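Local coordinates for protein inositol-1-monophosphatase SuhB (Mycobacterium tuberculosis, PDB 2Q74) that probably dephosphorylates inositol 1-phosphate to free myo-inositol with the cofactor magnesium, whose binding induces the protein to dimerize, at residues A[78-83]-A[101-106]; A[118-123]-A[211-216]; A[151-156]-A[244-249]; A[177-182]-A[205-210]. One frame throughout, in Å; residues are numbered along the deposited sequence.

Contact 1. Residues A[78-83]-A[101-106]; sequences DPILGE and WVLDPI
Four hydrogen bonds tie 78-83 to 101-106, three of them between backbones in the parallel ladder that pairs Ile-80 with Trp-101 and Leu-81 with Val-102. Trp-101 N gives to Pro-79 O at 2.9 Å, Leu-81 N to Trp-101 O at 2.9 Å, and Leu-103 N to Leu-81 O at 3.2 Å. The fourth runs between side chains: the indole NE1 of Trp-101 reaches OD2 of Asp-78 on its anti side (3.0 Å, 148° at the hydrogen), and Arg-75 salt-bridges that same OD2.

On the face of Ile-80 and Trp-101, Ile-80 lays CD1 against CB of Trp-101 (3.7 Å) and CG2 against CD2 of Leu-103; on the other, Leu-81 CD2 meets Val-102 CG1 more loosely. With chi1 at 59°, Leu-103 swings CD2 back over Gly-82.

Where the pairing ends, Glu-83 OE1 lies 3.1 Å from Asp-104 OD1, their carboxylate planes 62° apart; both are ligands of the same magnesium by similarity, consistent with a shared metal site. Asp-104 OD1 accepts from Ile-106 N, above its carboxylate plane, in an Asx turn.

Strand 80-81 is one outermost strand of its sheet within this chain; helix 55-74 packs on Ile-80 and Pro-105, while Trp-234 of helix 233-245 touches Val-102.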
loop_
_atom_site.group_PDB
_atom_site.type_symbol
_atom_site.label_atom_id
_atom_site.label_comp_id
_atom_site.label_asym_id
_atom_site.label_seq_id
_atom_site.Cartn_x
_atom_site.Cartn_y
_atom_site.Cartn_z
ATOM N N ASP A 78 16.567 -27.182 16.871
ATOM C CA ASP A 78 15.563 -26.165 17.182
ATOM C C ASP A 78 14.186 -26.482 16.614
ATOM O O ASP A 78 14.048 -26.847 15.450
ATOM C CB ASP A 78 16.015 -24.792 16.705
ATOM C CG ASP A 78 17.029 -24.174 17.622
ATOM O OD1 ASP A 78 17.788 -24.922 18.274
ATOM O OD2 ASP A 78 17.061 -22.936 17.696
ATOM N N PRO A 79 13.158 -26.366 17.458
ATOM C CA PRO A 79 11.781 -26.498 17.016
ATOM C C PRO A 79 11.359 -25.432 16.027
ATOM O O PRO A 79 11.821 -24.298 16.095
ATOM C CB PRO A 79 10.986 -26.341 18.315
ATOM C CG PRO A 79 11.932 -26.719 19.372
ATOM C CD PRO A 79 13.231 -26.195 18.917
ATOM N N ILE A 80 10.460 -25.820 15.135
ATOM C CA ILE A 80 9.936 -24.954 14.096
ATOM C C ILE A 80 8.415 -24.970 14.173
ATOM O O ILE A 80 7.785 -26.002 13.926
ATOM C CB ILE A 80 10.324 -25.445 12.673
ATOM C CG1 ILE A 80 11.834 -25.717 12.550
ATOM C CG2 ILE A 80 9.835 -24.458 11.656
ATOM C CD1 ILE A 80 12.705 -24.579 12.954
ATOM N N LEU A 81 7.830 -23.829 14.521
ATOM C CA LEU A 81 6.390 -23.617 14.360
ATOM C C LEU A 81 6.158 -22.862 13.049
ATOM O O LEU A 81 6.423 -21.661 12.943
ATOM C CB LEU A 81 5.813 -22.831 15.538
ATOM C CG LEU A 81 4.347 -22.380 15.418
ATOM C CD1 LEU A 81 3.387 -23.558 15.359
ATOM C CD2 LEU A 81 3.973 -21.457 16.561
ATOM N N GLY A 82 5.688 -23.585 12.042
ATOM C CA GLY A 82 5.405 -22.981 10.758
ATOM C C GLY A 82 3.959 -22.563 10.639
ATOM O O GLY A 82 3.137 -22.806 11.532
ATOM N N GLU A 83 3.645 -21.932 9.516
ATOM C CA GLU A 83 2.258 -21.668 9.156
ATOM C C GLU A 83 1.489 -23.000 9.024
ATOM O O GLU A 83 0.256 -23.001 8.983
ATOM C CB GLU A 83 2.225 -20.859 7.850
ATOM C CG GLU A 83 0.895 -20.188 7.531
ATOM C CD GLU A 83 0.698 -19.974 6.034
ATOM O OE1 GLU A 83 1.661 -19.550 5.338
ATOM O OE2 GLU A 83 -0.433 -20.239 5.565
ATOM N N TRP A 101 11.620 -21.411 16.138
ATOM C CA TRP A 101 11.532 -20.523 14.990
ATOM C C TRP A 101 10.101 -20.468 14.505
ATOM O O TRP A 101 9.535 -21.483 14.119
ATOM C CB TRP A 101 12.497 -20.963 13.901
ATOM C CG TRP A 101 13.876 -20.893 14.405
ATOM C CD1 TRP A 101 14.535 -21.865 15.068
ATOM C CD2 TRP A 101 14.756 -19.767 14.348
ATOM N NE1 TRP A 101 15.788 -21.436 15.413
ATOM C CE2 TRP A 101 15.952 -20.147 14.990
ATOM C CE3 TRP A 101 14.655 -18.471 13.808
ATOM C CZ2 TRP A 101 17.046 -19.284 15.121
ATOM C CZ3 TRP A 101 15.741 -17.606 13.932
ATOM C CH2 TRP A 101 16.925 -18.022 14.588
ATOM N N VAL A 102 9.512 -19.277 14.579
ATOM C CA VAL A 102 8.134 -19.053 14.160
ATOM C C VAL A 102 8.175 -18.362 12.814
ATOM O O VAL A 102 8.778 -17.293 12.688
ATOM C CB VAL A 102 7.386 -18.135 15.135
ATOM C CG1 VAL A 102 5.909 -18.036 14.769
ATOM C CG2 VAL A 102 7.548 -18.633 16.575
ATOM N N LEU A 103 7.549 -18.951 11.798
ATOM C CA LEU A 103 7.702 -18.356 10.493
ATOM C C LEU A 103 6.497 -18.341 9.553
ATOM O O LEU A 103 5.560 -19.121 9.703
ATOM C CB LEU A 103 8.973 -18.876 9.822
ATOM C CG LEU A 103 9.251 -20.341 9.522
ATOM C CD1 LEU A 103 10.673 -20.662 9.995
ATOM C CD2 LEU A 103 8.296 -21.249 10.184
ATOM N N ASP A 104 6.525 -17.370 8.639
ATOM C CA ASP A 104 5.582 -17.271 7.535
ATOM C C ASP A 104 6.362 -16.925 6.259
ATOM O O ASP A 104 6.903 -15.817 6.125
ATOM C CB ASP A 104 4.498 -16.221 7.779
ATOM C CG ASP A 104 3.347 -16.327 6.774
ATOM O OD1 ASP A 104 3.470 -17.116 5.819
ATOM O OD2 ASP A 104 2.318 -15.641 6.928
ATOM N N PRO A 105 6.418 -17.871 5.317
ATOM C CA PRO A 105 7.092 -17.643 4.038
ATOM C C PRO A 105 6.487 -16.522 3.185
ATOM O O PRO A 105 7.214 -15.831 2.471
ATOM C CB PRO A 105 6.926 -18.977 3.317
ATOM C CG PRO A 105 6.648 -19.961 4.405
ATOM C CD PRO A 105 5.852 -19.222 5.396
ATOM N N ILE A 106 5.167 -16.373 3.229
ATOM C CA ILE A 106 4.502 -15.309 2.493
ATOM C C ILE A 106 3.345 -14.752 3.314
ATOM O O ILE A 106 2.252 -15.334 3.347
ATOM C CB ILE A 106 3.951 -15.792 1.124
ATOM C CG1 ILE A 106 5.051 -16.453 0.267
ATOM C CG2 ILE A 106 3.299 -14.604 0.382
ATOM C CD1 ILE A 106 4.514 -17.189 -0.935
#

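Contact 2. Residues A[118-123]-A[211-216]; sequences AYAVSI and AALDLC
Leu-213 of helix 211-220 pushes its two methyl branches against the start of strand 120-127. CD1 lies over the backbone of Ala-118, 3.5 Å from its C, with the Ala-118 CB methyl a little farther off. The CG of Leu-213 meets the CB of Ala-120 at 3.8 Å, and CD2 touches the same methyl from the other branch. The leucine thus straddles two small residues, one branch on the loop before the strand and one on its first residue. CG is anti to the carbonyl carbon (chi1 -72°) and CD1 anti to CA (chi2 175°), which carries CD1 out to Ala-118. Beside it, Ala-212 CB faces Ala-120 CB at 4.4 Å and Ser-122 CB at 4.5 Å, a looser fit made entirely of carbon.

With Ser-122 and Ala-212 at the closest CA approach, the helix crosses the strand at 78°, the short axes 8.7 Å apart. A second shell fixes the helix start. Asp-107, a magnesium ligand by similarity, takes a hydrogen bond from Ala-212 N through OD2, so this packing joins the first turn of the helix to the probable metal site. On the strand side, Asn-111 ND2 binds Ala-118 O.

Strand 120-127 runs between strands 100-104 and 130-138. Val-136 of the latter touches both Ala-120 and Ala-212, Tyr-226 of strand 225-231 packs on Ala-211, and helix 8-33 packs on Val-121 and Ile-123 from the sheet's opposite face.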
loop_
_atom_site.group_PDB
_atom_site.type_symbol
_atom_site.label_atom_id
_atom_site.label_comp_id
_atom_site.label_asym_id
_atom_site.label_seq_id
_atom_site.Cartn_x
_atom_site.Cartn_y
_atom_site.Cartn_z
ATOM N N ALA A 118 3.735 -5.864 -1.606
ATOM C CA ALA A 118 3.572 -5.731 -0.206
ATOM C C ALA A 118 3.268 -7.125 0.323
ATOM O O ALA A 118 2.161 -7.387 0.842
ATOM C CB ALA A 118 2.426 -4.770 0.090
ATOM N N TYR A 119 4.246 -8.021 0.162
ATOM C CA TYR A 119 4.236 -9.299 0.876
ATOM C C TYR A 119 5.587 -9.511 1.502
ATOM O O TYR A 119 6.578 -8.957 1.025
ATOM C CB TYR A 119 3.902 -10.446 -0.056
ATOM C CG TYR A 119 4.471 -10.304 -1.427
ATOM C CD1 TYR A 119 5.662 -10.923 -1.796
ATOM C CD2 TYR A 119 3.807 -9.551 -2.368
ATOM C CE1 TYR A 119 6.158 -10.778 -3.100
ATOM C CE2 TYR A 119 4.274 -9.415 -3.628
ATOM C CZ TYR A 119 5.447 -10.012 -4.008
ATOM O OH TYR A 119 5.864 -9.841 -5.326
ATOM N N ALA A 120 5.651 -10.336 2.543
ATOM C CA ALA A 120 6.887 -10.451 3.328
ATOM C C ALA A 120 7.179 -11.859 3.869
ATOM O O ALA A 120 6.296 -12.674 4.084
ATOM C CB ALA A 120 6.834 -9.482 4.457
ATOM N N VAL A 121 8.456 -12.121 4.083
ATOM C CA VAL A 121 8.894 -13.294 4.801
ATOM C C VAL A 121 9.125 -12.839 6.251
ATOM O O VAL A 121 9.817 -11.847 6.474
ATOM C CB VAL A 121 10.203 -13.827 4.205
ATOM C CG1 VAL A 121 10.661 -15.057 4.976
ATOM C CG2 VAL A 121 10.033 -14.114 2.703
ATOM N N SER A 122 8.535 -13.548 7.212
ATOM C CA SER A 122 8.681 -13.237 8.637
ATOM C C SER A 122 9.319 -14.415 9.366
ATOM O O SER A 122 8.819 -15.532 9.261
ATOM C CB SER A 122 7.318 -12.939 9.258
ATOM O OG SER A 122 7.430 -12.525 10.609
ATOM N N ILE A 123 10.417 -14.147 10.092
ATOM C CA ILE A 123 11.169 -15.149 10.854
ATOM C C ILE A 123 11.332 -14.624 12.300
ATOM O O ILE A 123 12.039 -13.646 12.535
ATOM C CB ILE A 123 12.596 -15.375 10.298
ATOM C CG1 ILE A 123 12.628 -15.517 8.776
ATOM C CG2 ILE A 123 13.224 -16.585 10.961
ATOM C CD1 ILE A 123 12.280 -16.890 8.245
ATOM N N ALA A 211 0.410 -7.747 7.820
ATOM C CA ALA A 211 0.583 -7.402 9.209
ATOM C C ALA A 211 2.054 -7.220 9.528
ATOM O O ALA A 211 2.430 -6.289 10.232
ATOM C CB ALA A 211 -0.032 -8.476 10.092
ATOM N N ALA A 212 2.879 -8.099 8.968
ATOM C CA ALA A 212 4.318 -8.054 9.170
ATOM C C ALA A 212 4.885 -6.703 8.710
ATOM O O ALA A 212 5.688 -6.063 9.416
ATOM C CB ALA A 212 4.991 -9.214 8.427
ATOM N N LEU A 213 4.445 -6.270 7.534
ATOM C CA LEU A 213 4.935 -5.020 6.957
ATOM C C LEU A 213 4.399 -3.791 7.676
ATOM O O LEU A 213 5.090 -2.779 7.718
ATOM C CB LEU A 213 4.608 -4.960 5.439
ATOM C CG LEU A 213 5.437 -5.909 4.566
ATOM C CD1 LEU A 213 4.965 -5.884 3.078
ATOM C CD2 LEU A 213 6.914 -5.600 4.678
ATOM N N ASP A 214 3.182 -3.860 8.213
ATOM C CA ASP A 214 2.599 -2.761 8.974
ATOM C C ASP A 214 3.411 -2.531 10.258
ATOM O O ASP A 214 3.737 -1.398 10.630
ATOM C CB ASP A 214 1.145 -3.086 9.373
ATOM C CG ASP A 214 0.163 -3.010 8.203
ATOM O OD1 ASP A 214 0.298 -2.128 7.339
ATOM O OD2 ASP A 214 -0.772 -3.822 8.163
ATOM N N LEU A 215 3.719 -3.608 10.957
ATOM C CA LEU A 215 4.530 -3.507 12.136
ATOM C C LEU A 215 5.877 -2.871 11.784
ATOM O O LEU A 215 6.395 -2.036 12.520
ATOM C CB LEU A 215 4.695 -4.886 12.773
ATOM C CG LEU A 215 3.409 -5.403 13.457
ATOM C CD1 LEU A 215 3.453 -6.897 13.692
ATOM C CD2 LEU A 215 3.195 -4.623 14.821
ATOM N N CYS A 216 6.426 -3.203 10.617
ATOM C CA CYS A 216 7.730 -2.621 10.242
ATOM C C CYS A 216 7.585 -1.131 9.892
ATOM O O CYS A 216 8.459 -0.302 10.215
ATOM C CB CYS A 216 8.363 -3.397 9.086
ATOM S SG CYS A 216 8.862 -5.079 9.502
#

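Contact 3. Residues A[151-156]-A[244-249]; sequences LGAHLT and AEAGAR
Glu-245, in the last turn of helix 233-245, which a Schellman motif closes, meets the start of strand 152-157 with its carboxylate, its CB and its backbone carbonyl. In that motif Gly-247, with positive phi, gives its N to Ala-244 O at 2.8 Å, and the chain then leads off toward strand 249-252.

Along the strand segment, Leu-151 adds little beyond its backbone, which passes near OE1 of Glu-245. Gly-152 carries the one direct hydrogen bond across the contact: its N donates to Glu-245 OE1 at 3.1 Å, 144° at the hydrogen, coming from above the carboxylate plane. The glutamate is bent to get there; chi2 at -62° folds the carboxylate back toward the turn before the strand, where OE2 accepts a second bond from Gly-150 N. Two backbone N-H groups of that turn therefore grip one carboxylate, which limits its rotation.

Glu-245 CB meanwhile rests on the peptide after Gly-152, 3.7 Å from its C. At Ala-153 the contact becomes apolar: its CB points to the helix end and meets CB of Glu-245 at 4.0 Å and CB of Ala-246 at 4.2 Å. Ala-147 of the adjoining strand 143-148 packs on Ala-153 and Glu-245 alike. One water bridges Ala-153 N, from which it accepts at 3.0 Å, and Glu-245 O, 3.1 Å away.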
loop_
_atom_site.group_PDB
_atom_site.type_symbol
_atom_site.label_atom_id
_atom_site.label_comp_id
_atom_site.label_asym_id
_atom_site.label_seq_id
_atom_site.Cartn_x
_atom_site.Cartn_y
_atom_site.Cartn_z
ATOM N N LEU A 151 18.964 -4.739 21.590
ATOM C CA LEU A 151 19.940 -4.401 20.558
ATOM C C LEU A 151 19.419 -3.395 19.544
ATOM O O LEU A 151 20.174 -2.973 18.684
ATOM C CB LEU A 151 20.416 -5.688 19.866
ATOM C CG LEU A 151 21.194 -6.622 20.814
ATOM C CD1 LEU A 151 21.587 -7.923 20.097
ATOM C CD2 LEU A 151 22.398 -5.909 21.385
ATOM N N GLY A 152 18.152 -3.003 19.642
ATOM C CA GLY A 152 17.570 -2.080 18.679
ATOM C C GLY A 152 17.072 -2.732 17.392
ATOM O O GLY A 152 17.253 -3.924 17.177
ATOM N N ALA A 153 16.437 -1.928 16.547
ATOM C CA ALA A 153 15.833 -2.387 15.282
ATOM C C ALA A 153 16.526 -1.721 14.105
ATOM O O ALA A 153 16.741 -0.505 14.120
ATOM C CB ALA A 153 14.363 -2.019 15.251
ATOM N N HIS A 154 16.872 -2.494 13.078
ATOM C CA HIS A 154 17.501 -1.914 11.887
ATOM C C HIS A 154 16.808 -2.311 10.600
ATOM O O HIS A 154 16.129 -3.326 10.541
ATOM C CB HIS A 154 18.981 -2.285 11.807
ATOM C CG HIS A 154 19.701 -2.160 13.111
ATOM N ND1 HIS A 154 20.026 -0.946 13.671
ATOM C CD2 HIS A 154 20.136 -3.104 13.980
ATOM C CE1 HIS A 154 20.633 -1.144 14.827
ATOM N NE2 HIS A 154 20.713 -2.445 15.037
ATOM N N LEU A 155 16.969 -1.464 9.588
ATOM C CA LEU A 155 16.535 -1.716 8.221
ATOM C C LEU A 155 17.787 -1.841 7.366
ATOM O O LEU A 155 18.700 -1.010 7.487
ATOM C CB LEU A 155 15.739 -0.520 7.718
ATOM C CG LEU A 155 14.881 -0.601 6.445
ATOM C CD1 LEU A 155 14.530 0.801 6.001
ATOM C CD2 LEU A 155 15.539 -1.315 5.332
ATOM N N THR A 156 17.845 -2.873 6.520
ATOM C CA THR A 156 18.987 -3.083 5.635
ATOM C C THR A 156 18.555 -3.045 4.181
ATOM O O THR A 156 17.682 -3.792 3.769
ATOM C CB THR A 156 19.681 -4.432 5.921
ATOM O OG1 THR A 156 20.087 -4.469 7.293
ATOM C CG2 THR A 156 20.899 -4.615 5.051
ATOM N N ALA A 244 8.830 -2.756 18.682
ATOM C CA ALA A 244 9.161 -2.515 20.109
ATOM C C ALA A 244 10.571 -1.960 20.224
ATOM O O ALA A 244 10.798 -0.942 20.844
ATOM C CB ALA A 244 9.013 -3.790 20.928
ATOM N N GLU A 245 11.515 -2.598 19.564
ATOM C CA GLU A 245 12.902 -2.149 19.636
ATOM C C GLU A 245 13.135 -0.807 18.952
ATOM O O GLU A 245 14.230 -0.235 19.044
ATOM C CB GLU A 245 13.828 -3.206 19.028
ATOM C CG GLU A 245 13.989 -4.455 19.883
ATOM C CD GLU A 245 14.606 -4.174 21.225
ATOM O OE1 GLU A 245 15.498 -3.290 21.311
ATOM O OE2 GLU A 245 14.194 -4.844 22.200
ATOM N N ALA A 246 12.113 -0.320 18.262
ATOM C CA ALA A 246 12.158 0.968 17.598
ATOM C C ALA A 246 11.514 2.016 18.498
ATOM O O ALA A 246 11.348 3.165 18.092
ATOM C CB ALA A 246 11.433 0.884 16.212
ATOM N N GLY A 247 11.150 1.606 19.714
ATOM C CA GLY A 247 10.569 2.502 20.732
ATOM C C GLY A 247 9.043 2.515 20.758
ATOM O O GLY A 247 8.437 3.244 21.536
ATOM N N ALA A 248 8.412 1.722 19.897
ATOM C CA ALA A 248 6.954 1.714 19.833
ATOM C C ALA A 248 6.348 1.003 21.035
ATOM O O ALA A 248 6.941 0.119 21.624
ATOM C CB ALA A 248 6.462 1.083 18.543
ATOM N N ARG A 249 5.149 1.426 21.385
ATOM C CA ARG A 249 4.334 0.740 22.350
ATOM C C ARG A 249 3.646 -0.419 21.621
ATOM O O ARG A 249 2.996 -0.218 20.597
ATOM C CB ARG A 249 3.304 1.722 22.890
ATOM C CG ARG A 249 2.648 1.297 24.157
ATOM C CD ARG A 249 3.487 1.611 25.379
ATOM N NE ARG A 249 2.640 1.504 26.557
ATOM C CZ ARG A 249 1.758 2.413 26.968
ATOM N NH1 ARG A 249 1.598 3.543 26.300
ATOM N NH2 ARG A 249 1.047 2.193 28.078
HETATM O O HOH W 1 16.054 1.056 16.933
#

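Contact 4. Residues A[177-182]-A[205-210]; sequences LGTGFG and VRRIGS
A beta-alpha-beta unit, strand 176-181, helix 188-198 and strand 204-206, brings 177-182 and 205-210 side by side as parallel strands. Two backbone bonds hold the ladder: Arg-206 N to Leu-177 O at 2.7 Å, and Thr-179 N to Arg-206 O at 2.9 Å, nearly in line with the carbonyl.

Past the ladder Arg-207, bent at chi2 and chi3 (77° and 91°), doubles along Thr-179 and Gly-180 and brings its guanidinium over a face of the Phe-181 ring. This is a cation-pi contact, CZ 3.9 Å from the ring centroid, the planes 41° apart, though the group is modelled too close to the ring to trust its exact placement. Thr-179 OG1 covers the other face of the guanidinium, 3.9 Å from CZ.

Arg-206, a substrate-binding residue by similarity, leads away from the partner strand. Its NE donates to Val-205 O at 3.2 Å from above the carbonyl plane, and NH2 forms a salt bridge with Asp-204.

Strand 204-206 is an edge of its sheet within the chain, beside 176-181. Leu-195 of helix 188-198 packs on Thr-179 and Arg-207; at the dimer interface Arg-207 packs on Arg-207 of the second subunit, and Phe-181 on Val-199 of that subunit.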
loop_
_atom_site.group_PDB
_atom_site.type_symbol
_atom_site.label_atom_id
_atom_site.label_comp_id
_atom_site.label_asym_id
_atom_site.label_seq_id
_atom_site.Cartn_x
_atom_site.Cartn_y
_atom_site.Cartn_z
ATOM N N LEU A 177 -2.773 5.728 10.761
ATOM C CA LEU A 177 -3.051 4.427 11.317
ATOM C C LEU A 177 -3.201 3.383 10.214
ATOM O O LEU A 177 -3.963 3.572 9.271
ATOM C CB LEU A 177 -4.336 4.492 12.120
ATOM C CG LEU A 177 -4.812 3.198 12.760
ATOM C CD1 LEU A 177 -3.941 2.811 13.967
ATOM C CD2 LEU A 177 -6.245 3.372 13.155
ATOM N N GLY A 178 -2.503 2.262 10.376
ATOM C CA GLY A 178 -2.687 1.113 9.512
ATOM C C GLY A 178 -3.601 0.083 10.151
ATOM O O GLY A 178 -3.598 -0.120 11.366
ATOM N N THR A 179 -4.407 -0.576 9.345
ATOM C CA THR A 179 -5.220 -1.685 9.849
ATOM C C THR A 179 -5.320 -2.806 8.865
ATOM O O THR A 179 -4.938 -2.673 7.717
ATOM C CB THR A 179 -6.650 -1.248 10.203
ATOM O OG1 THR A 179 -7.208 -0.471 9.137
ATOM C CG2 THR A 179 -6.614 -0.424 11.439
ATOM N N GLY A 180 -5.822 -3.924 9.355
ATOM C CA GLY A 180 -6.137 -5.057 8.518
ATOM C C GLY A 180 -7.344 -5.777 9.064
ATOM O O GLY A 180 -7.841 -5.461 10.151
ATOM N N PHE A 181 -7.840 -6.715 8.266
ATOM C CA PHE A 181 -8.894 -7.628 8.681
ATOM C C PHE A 181 -8.191 -8.926 9.015
ATOM O O PHE A 181 -7.488 -9.494 8.169
ATOM C CB PHE A 181 -9.917 -7.818 7.563
ATOM C CG PHE A 181 -10.770 -6.596 7.301
ATOM C CD1 PHE A 181 -10.984 -6.146 6.006
ATOM C CD2 PHE A 181 -11.361 -5.904 8.351
ATOM C CE1 PHE A 181 -11.772 -5.033 5.766
ATOM C CE2 PHE A 181 -12.148 -4.795 8.112
ATOM C CZ PHE A 181 -12.358 -4.364 6.817
ATOM N N GLY A 182 -8.348 -9.358 10.264
ATOM C CA GLY A 182 -7.628 -10.507 10.793
ATOM C C GLY A 182 -8.467 -11.765 10.739
ATOM O O GLY A 182 -9.694 -11.702 10.861
ATOM N N VAL A 205 -6.086 6.714 7.337
ATOM C CA VAL A 205 -5.985 5.275 7.549
ATOM C C VAL A 205 -5.301 4.642 6.342
ATOM O O VAL A 205 -5.470 5.108 5.226
ATOM C CB VAL A 205 -7.418 4.659 7.784
ATOM C CG1 VAL A 205 -7.379 3.163 7.990
ATOM C CG2 VAL A 205 -8.071 5.314 8.972
ATOM N N ARG A 206 -4.527 3.595 6.586
ATOM C CA ARG A 206 -3.896 2.812 5.534
ATOM C C ARG A 206 -4.272 1.325 5.688
ATOM O O ARG A 206 -4.301 0.803 6.812
ATOM C CB ARG A 206 -2.366 2.980 5.593
ATOM C CG ARG A 206 -1.787 4.327 5.076
ATOM C CD ARG A 206 -2.101 4.609 3.570
ATOM N NE ARG A 206 -2.913 5.828 3.439
ATOM C CZ ARG A 206 -2.449 7.034 3.102
ATOM N NH1 ARG A 206 -1.177 7.207 2.800
ATOM N NH2 ARG A 206 -3.265 8.070 3.035
ATOM N N ARG A 207 -4.574 0.659 4.567
ATOM C CA ARG A 207 -4.866 -0.777 4.569
ATOM C C ARG A 207 -4.101 -1.442 3.453
ATOM O O ARG A 207 -4.537 -1.461 2.293
ATOM C CB ARG A 207 -6.375 -1.001 4.453
ATOM C CG ARG A 207 -6.900 -2.442 4.137
ATOM C CD ARG A 207 -6.864 -3.362 5.339
ATOM N NE ARG A 207 -8.048 -3.465 6.234
ATOM C CZ ARG A 207 -9.042 -2.582 6.423
ATOM N NH1 ARG A 207 -9.153 -1.439 5.752
ATOM N NH2 ARG A 207 -9.984 -2.872 7.317
ATOM N N ILE A 208 -3.001 -2.061 3.822
ATOM C CA ILE A 208 -1.972 -2.489 2.893
ATOM C C ILE A 208 -1.959 -3.988 2.577
ATOM O O ILE A 208 -1.500 -4.374 1.513
ATOM C CB ILE A 208 -0.606 -2.006 3.419
ATOM C CG1 ILE A 208 -0.509 -0.494 3.215
ATOM C CG2 ILE A 208 0.598 -2.720 2.748
ATOM C CD1 ILE A 208 0.700 0.104 3.882
ATOM N N GLY A 209 -2.470 -4.826 3.462
ATOM C CA GLY A 209 -2.572 -6.261 3.233
ATOM C C GLY A 209 -1.454 -7.112 3.825
ATOM O O GLY A 209 -1.312 -8.285 3.407
ATOM N N SER A 210 -0.668 -6.567 4.779
ATOM C CA SER A 210 0.395 -7.347 5.419
ATOM C C SER A 210 0.734 -6.905 6.855
ATOM O O SER A 210 1.277 -5.834 7.092
ATOM C CB SER A 210 1.665 -7.344 4.569
ATOM O OG SER A 210 2.721 -8.017 5.263
#

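From the N terminus, contact 1 closes first, its short loop shut before contact 2 opens. Contact 2 then spans 88 residues, from strand 120-127 to helix 211-220. Contact 3 spans as many but starts and ends later, so the two cross. Contact 4, a local beta-alpha-beta closure, falls within both of these loops. Contacts 1, 2 and 3 all reach the seven-stranded sheet, and 1 and 2 touch directly, since strands 100-104 and 120-127 are neighbours. Contact 4 belongs to the five-stranded sheet. It touches contact 2 where Ile-208 meets Ala-118, so the loops leaving strand 204-206 and entering strand 120-127 pack together; helix 211-220, next in the chain, packs against strands of both sheets.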